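Local coordinates for carbon monoxide oxidation system transcription regulator CooA-1 (Carboxydothermus hydrogenoformans, PDB 6CPB), which senses carbon monoxide through a heme-binding domain, here crystallised on its own, and as a full-length dimer probably binds DNA to regulate transcription, at residues A[22-27]-A[100-105]; A[33-38]-A[89-94]. All coordinates share one frame; numbering follows the deposited sequence.

Interaction 1: residues A[22-27]-A[100-105]; sequences KEFREQ and QNIVVE
Ile102 of helix 96-105 pushes its CD1 methyl between Glu23 and Phe24, the two residues that lead into the first strand of the cyclic nucleotide-binding fold, a cupin-type beta sandwich flanked by helices. On the aromatic side CD1 lies 3.8 Å from Phe24 CE1 and 4.1 Å from CZ, so one corner of the ring meets the methyl at a slant. On the polar side Glu23 lies alongside rather than end-on: its side chain and that of Ile102 run past each other in opposite directions, which brings OE1 to 3.6 Å from CD1 and 3.7 Å from CG1 of Ile102. Neither Glu23 contact is a hydrogen bond; the carboxylate simply rests on the aliphatic branch.

The torsions set this reach. Ile102 has CG1 opposite its carbonyl carbon (chi1 -73°) and continues nearly straight to CD1, spanning a gap in which the closest CA atoms, those of Glu23 and Ile102, stand 9.4 Å apart. Glu23 is likewise stretched beyond CG.

Further out, Phe24 also packs on Thr94 of strand 89-95, and Ile102 on Phe109 of helix 108-135, so the contact joins the lead-in to edge strand 25-29 to helix 96-105, beside helix 108-135. The same helix turn borders the dimer partner, where Val103 meets Leu111 of the second subunit. Phe24 and Ile102 are buried, whereas Glu23 is exposed. A hydrogen bond with Asn98 ND2, one turn before Ile102 on the helix, holds the same OE1 that touches CD1.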
loop_
_atom_site.group_PDB
_atom_site.type_symbol
_atom_site.label_atom_id
_atom_site.label_comp_id
_atom_site.label_asym_id
_atom_site.label_seq_id
_atom_site.Cartn_x
_atom_site.Cartn_y
_atom_site.Cartn_z
ATOM N N LYS A 22 0.921 20.305 -14.062
ATOM C CA LYS A 22 1.335 20.423 -15.458
ATOM C C LYS A 22 2.470 19.470 -15.806
ATOM O O LYS A 22 2.726 19.240 -16.992
ATOM C CB LYS A 22 1.776 21.853 -15.767
ATOM C CG LYS A 22 0.647 22.851 -15.810
ATOM C CD LYS A 22 1.175 24.262 -16.047
ATOM C CE LYS A 22 0.078 25.290 -15.890
ATOM N NZ LYS A 22 0.604 26.666 -16.060
ATOM N N GLU A 23 3.160 18.916 -14.809
ATOM C CA GLU A 23 4.207 17.940 -15.080
ATOM C C GLU A 23 3.637 16.615 -15.545
ATOM O O GLU A 23 4.355 15.833 -16.171
ATOM C CB GLU A 23 5.033 17.704 -13.824
ATOM C CG GLU A 23 5.752 18.946 -13.345
ATOM C CD GLU A 23 6.580 18.691 -12.108
ATOM O OE1 GLU A 23 7.022 17.543 -11.906
ATOM O OE2 GLU A 23 6.793 19.650 -11.338
ATOM N N PHE A 24 2.374 16.346 -15.239
ATOM C CA PHE A 24 1.714 15.102 -15.612
ATOM C C PHE A 24 1.173 15.209 -17.034
ATOM O O PHE A 24 0.799 16.286 -17.502
ATOM C CB PHE A 24 0.520 14.830 -14.684
ATOM C CG PHE A 24 0.873 14.506 -13.248
ATOM C CD1 PHE A 24 1.369 15.477 -12.386
ATOM C CD2 PHE A 24 0.643 13.233 -12.749
ATOM C CE1 PHE A 24 1.645 15.165 -11.064
ATOM C CE2 PHE A 24 0.909 12.926 -11.427
ATOM C CZ PHE A 24 1.415 13.891 -10.586
ATOM N N ARG A 25 1.144 14.080 -17.721
ATOM C CA ARG A 25 0.413 13.953 -18.972
ATOM C C ARG A 25 -1.018 13.505 -18.691
ATOM O O ARG A 25 -1.322 12.944 -17.646
ATOM C CB ARG A 25 1.097 12.954 -19.903
ATOM C CG ARG A 25 2.399 13.473 -20.517
ATOM C CD ARG A 25 2.956 12.470 -21.537
ATOM N NE ARG A 25 4.133 12.965 -22.249
ATOM C CZ ARG A 25 5.385 12.865 -21.807
ATOM N NH1 ARG A 25 5.647 12.290 -20.641
ATOM N NH2 ARG A 25 6.383 13.343 -22.534
ATOM N N GLU A 26 -1.901 13.762 -19.640
ATOM C CA GLU A 26 -3.311 13.429 -19.510
ATOM C C GLU A 26 -3.695 12.399 -20.558
ATOM O O GLU A 26 -3.141 12.386 -21.657
ATOM C CB GLU A 26 -4.128 14.696 -19.713
ATOM C CG GLU A 26 -5.561 14.676 -19.288
ATOM C CD GLU A 26 -6.076 16.100 -19.069
ATOM O OE1 GLU A 26 -5.397 17.050 -19.511
ATOM O OE2 GLU A 26 -7.136 16.278 -18.453
ATOM N N GLN A 27 -4.653 11.537 -20.219
ATOM C CA GLN A 27 -5.171 10.571 -21.183
ATOM C C GLN A 27 -6.621 10.281 -20.837
ATOM O O GLN A 27 -6.988 10.236 -19.661
ATOM C CB GLN A 27 -4.318 9.300 -21.172
ATOM C CG GLN A 27 -4.607 8.363 -22.335
ATOM C CD GLN A 27 -3.471 7.391 -22.593
ATOM O OE1 GLN A 27 -2.338 7.594 -22.152
ATOM N NE2 GLN A 27 -3.757 6.341 -23.333
ATOM N N GLN A 100 8.160 10.531 -7.229
ATOM C CA GLN A 100 8.855 10.532 -5.949
ATOM C C GLN A 100 9.457 11.901 -5.649
ATOM O O GLN A 100 9.433 12.362 -4.501
ATOM C CB GLN A 100 9.893 9.411 -5.938
ATOM C CG GLN A 100 9.230 8.021 -5.909
ATOM C CD GLN A 100 10.176 6.879 -6.204
ATOM O OE1 GLN A 100 11.225 7.063 -6.820
ATOM N NE2 GLN A 100 9.801 5.684 -5.770
ATOM N N ASN A 101 9.982 12.581 -6.668
ATOM C CA ASN A 101 10.466 13.941 -6.468
ATOM C C ASN A 101 9.333 14.899 -6.115
ATOM O O ASN A 101 9.493 15.762 -5.242
ATOM C CB ASN A 101 11.205 14.418 -7.719
ATOM C CG ASN A 101 12.565 13.775 -7.868
ATOM O OD1 ASN A 101 13.234 13.478 -6.879
ATOM N ND2 ASN A 101 12.992 13.575 -9.107
ATOM N N ILE A 102 8.189 14.772 -6.787
ATOM C CA ILE A 102 7.016 15.579 -6.459
ATOM C C ILE A 102 6.615 15.402 -4.999
ATOM O O ILE A 102 6.306 16.378 -4.304
ATOM C CB ILE A 102 5.857 15.234 -7.414
ATOM C CG1 ILE A 102 6.129 15.804 -8.809
ATOM C CG2 ILE A 102 4.518 15.724 -6.856
ATOM C CD1 ILE A 102 5.218 15.243 -9.871
ATOM N N VAL A 103 6.612 14.159 -4.510
ATOM C CA VAL A 103 6.160 13.876 -3.148
ATOM C C VAL A 103 7.001 14.601 -2.108
ATOM O O VAL A 103 6.492 14.976 -1.043
ATOM C CB VAL A 103 6.157 12.349 -2.918
ATOM C CG1 VAL A 103 6.076 11.991 -1.441
ATOM C CG2 VAL A 103 4.994 11.702 -3.653
ATOM N N VAL A 104 8.302 14.773 -2.362
ATOM C CA VAL A 104 9.157 15.463 -1.401
ATOM C C VAL A 104 8.633 16.865 -1.139
ATOM O O VAL A 104 8.672 17.358 -0.006
ATOM C CB VAL A 104 10.618 15.458 -1.889
ATOM C CG1 VAL A 104 11.492 16.334 -0.992
ATOM C CG2 VAL A 104 11.157 14.024 -1.920
ATOM N N GLU A 105 8.147 17.532 -2.181
ATOM C CA GLU A 105 7.594 18.875 -2.063
ATOM C C GLU A 105 6.110 18.859 -1.705
ATOM O O GLU A 105 5.642 19.714 -0.942
ATOM C CB GLU A 105 7.804 19.622 -3.384
ATOM C CG GLU A 105 7.316 21.067 -3.402
ATOM C CD GLU A 105 8.101 21.970 -2.475
ATOM O OE1 GLU A 105 9.172 21.549 -1.990
ATOM O OE2 GLU A 105 7.643 23.106 -2.243
#

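Interaction 2: residues A[33-38]-A[89-94]; sequences AILYTP and TTILYT
Leu35 and Ile91 meet methyl to methyl in the interior of the beta sandwich of the cyclic nucleotide-binding fold, each side chain reaching inward from a different sheet. The apolar part of the contact begins here, with Leu35 CD2 3.8 Å from Ile91 CG2, the two branches approaching tip to tip. The other branch of Ile91 serves a second neighbour: CD1 lies 4.0 Å from Tyr36 CE2, meeting the ring obliquely. With CG1 between the backbone N and the carbonyl carbon (chi1 74°), Ile91 sends CG2 to Leu35 and CD1 to Tyr36.

The polar element is the Tyr36 hydroxyl. OH touches Ile91 CD1 at 3.6 Å and stands over one face of the Tyr93 ring, displaced toward its rim, with Tyr93 CG the nearest ring atom at 3.8 Å. The two tyrosine side chains cross at about a right angle. No hydrogen bond joins the segments.

Backbone geometry explains why two consecutive residues can both point across. Leu35 and Tyr36 both pair with Ile83 in a classic beta bulge, which interrupts the usual alternation of strand 34-36. This strand and strand 89-94 run nearly parallel, at 10°, with their axes 10.5 Å apart, the spacing of stacked sheets rather than of paired strands. Val53 lies against Leu35, while Phe46 backs both Ile91 and Tyr93.

The Tyr36 side chain is about 8 Å from that of Thr79 and 9 Å from that of His78, the axial heme ligand seen in this protein, although no heme is bound to this chain in the model. With one methyl and the face of a ring as its neighbours across the contact, the hydroxyl has no hydrogen bond between these segments, and the two sheets meet here mainly through apolar and aromatic surfaces.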
loop_
_atom_site.group_PDB
_atom_site.type_symbol
_atom_site.label_atom_id
_atom_site.label_comp_id
_atom_site.label_asym_id
_atom_site.label_seq_id
_atom_site.Cartn_x
_atom_site.Cartn_y
_atom_site.Cartn_z
ATOM N N ALA A 33 -12.621 0.513 -21.285
ATOM C CA ALA A 33 -11.267 0.506 -21.817
ATOM C C ALA A 33 -10.286 0.030 -20.752
ATOM O O ALA A 33 -10.452 0.288 -19.562
ATOM C CB ALA A 33 -10.870 1.897 -22.282
ATOM N N ILE A 34 -9.240 -0.639 -21.198
ATOM C CA ILE A 34 -8.155 -1.076 -20.326
ATOM C C ILE A 34 -7.095 0.019 -20.304
ATOM O O ILE A 34 -6.518 0.346 -21.343
ATOM C CB ILE A 34 -7.556 -2.395 -20.832
ATOM C CG1 ILE A 34 -8.641 -3.461 -21.017
ATOM C CG2 ILE A 34 -6.447 -2.847 -19.884
ATOM C CD1 ILE A 34 -9.441 -3.761 -19.792
ATOM N N LEU A 35 -6.820 0.572 -19.119
ATOM C CA LEU A 35 -5.789 1.600 -18.966
ATOM C C LEU A 35 -4.394 1.004 -19.006
ATOM O O LEU A 35 -3.525 1.488 -19.740
ATOM C CB LEU A 35 -5.961 2.357 -17.648
ATOM C CG LEU A 35 -7.044 3.428 -17.580
ATOM C CD1 LEU A 35 -8.449 2.843 -17.626
ATOM C CD2 LEU A 35 -6.862 4.240 -16.328
ATOM N N TYR A 36 -4.149 -0.016 -18.186
ATOM C CA TYR A 36 -2.829 -0.612 -18.040
ATOM C C TYR A 36 -3.004 -2.072 -17.657
ATOM O O TYR A 36 -4.075 -2.483 -17.196
ATOM C CB TYR A 36 -1.981 0.083 -16.962
ATOM C CG TYR A 36 -1.732 1.550 -17.213
ATOM C CD1 TYR A 36 -0.898 1.970 -18.244
ATOM C CD2 TYR A 36 -2.331 2.528 -16.424
ATOM C CE1 TYR A 36 -0.676 3.310 -18.477
ATOM C CE2 TYR A 36 -2.107 3.876 -16.657
ATOM C CZ TYR A 36 -1.282 4.255 -17.683
ATOM O OH TYR A 36 -1.062 5.602 -17.900
ATOM N N THR A 37 -1.939 -2.847 -17.820
ATOM C CA THR A 37 -1.945 -4.272 -17.517
ATOM C C THR A 37 -0.713 -4.607 -16.706
ATOM O O THR A 37 0.205 -3.783 -16.565
ATOM C CB THR A 37 -1.938 -5.124 -18.794
ATOM O OG1 THR A 37 -0.681 -4.971 -19.454
ATOM C CG2 THR A 37 -3.076 -4.767 -19.719
ATOM N N PRO A 38 -0.628 -5.837 -16.192
ATOM C CA PRO A 38 0.583 -6.229 -15.465
ATOM C C PRO A 38 1.844 -6.128 -16.296
ATOM O O PRO A 38 2.930 -5.960 -15.731
ATOM C CB PRO A 38 0.282 -7.676 -15.058
ATOM C CG PRO A 38 -1.204 -7.671 -14.869
ATOM C CD PRO A 38 -1.707 -6.828 -16.012
ATOM N N THR A 89 -13.332 8.212 -18.378
ATOM C CA THR A 89 -12.344 8.541 -17.357
ATOM C C THR A 89 -11.213 9.362 -17.964
ATOM O O THR A 89 -10.787 9.105 -19.093
ATOM C CB THR A 89 -11.801 7.232 -16.762
ATOM O OG1 THR A 89 -12.825 6.590 -16.009
ATOM C CG2 THR A 89 -10.609 7.445 -15.852
ATOM N N THR A 90 -10.726 10.338 -17.202
ATOM C CA THR A 90 -9.491 11.043 -17.518
ATOM C C THR A 90 -8.506 10.811 -16.392
ATOM O O THR A 90 -8.865 10.918 -15.220
ATOM C CB THR A 90 -9.743 12.548 -17.677
ATOM O OG1 THR A 90 -10.630 12.754 -18.781
ATOM C CG2 THR A 90 -8.455 13.312 -17.944
ATOM N N ILE A 91 -7.264 10.516 -16.761
ATOM C CA ILE A 91 -6.181 10.373 -15.796
ATOM C C ILE A 91 -5.087 11.391 -16.080
ATOM O O ILE A 91 -4.929 11.887 -17.197
ATOM C CB ILE A 91 -5.567 8.968 -15.751
ATOM C CG1 ILE A 91 -4.684 8.714 -16.978
ATOM C CG2 ILE A 91 -6.651 7.914 -15.565
ATOM C CD1 ILE A 91 -4.022 7.342 -16.995
ATOM N N LEU A 92 -4.320 11.674 -15.029
ATOM C CA LEU A 92 -3.033 12.356 -15.110
ATOM C C LEU A 92 -1.970 11.341 -14.718
ATOM O O LEU A 92 -2.142 10.632 -13.726
ATOM C CB LEU A 92 -2.992 13.543 -14.139
ATOM C CG LEU A 92 -3.950 14.687 -14.462
ATOM C CD1 LEU A 92 -3.811 15.779 -13.414
ATOM C CD2 LEU A 92 -3.701 15.255 -15.861
ATOM N N TYR A 93 -0.867 11.271 -15.469
ATOM C CA TYR A 93 0.178 10.305 -15.141
ATOM C C TYR A 93 1.572 10.896 -15.301
ATOM O O TYR A 93 1.794 11.818 -16.087
ATOM C CB TYR A 93 0.059 9.010 -15.967
ATOM C CG TYR A 93 0.243 9.179 -17.456
ATOM C CD1 TYR A 93 -0.829 9.492 -18.262
ATOM C CD2 TYR A 93 1.480 9.002 -18.057
ATOM C CE1 TYR A 93 -0.687 9.628 -19.620
ATOM C CE2 TYR A 93 1.633 9.126 -19.425
ATOM C CZ TYR A 93 0.544 9.455 -20.193
ATOM O OH TYR A 93 0.662 9.593 -21.553
ATOM N N THR A 94 2.511 10.326 -14.553
ATOM C CA THR A 94 3.917 10.700 -14.661
ATOM C C THR A 94 4.768 9.494 -14.284
ATOM O O THR A 94 4.287 8.546 -13.683
ATOM C CB THR A 94 4.223 11.934 -13.796
ATOM O OG1 THR A 94 5.488 12.487 -14.170
ATOM C CG2 THR A 94 4.269 11.613 -12.313
#

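From the N terminus, the chain passes through 22-27 into edge strand 25-29, then turns into 33-38 on the edge of the second sheet. It next builds most of both sheets and the heme-ligand region before returning through 89-94, where interaction 2 closes its loop. Strand 89-95 leads directly into helix 96-105, whose segment 100-105 closes the wider loop of interaction 1; interaction 2 is thus nested within it. The centres lie 15 Å apart, yet backbone pairing links them: Arg25 O to Tyr93 N at 2.8 Å is a probable hydrogen bond. Interaction 2 joins sheet to sheet; interaction 1 joins the approach to edge strand 25-29 to helix 96-105.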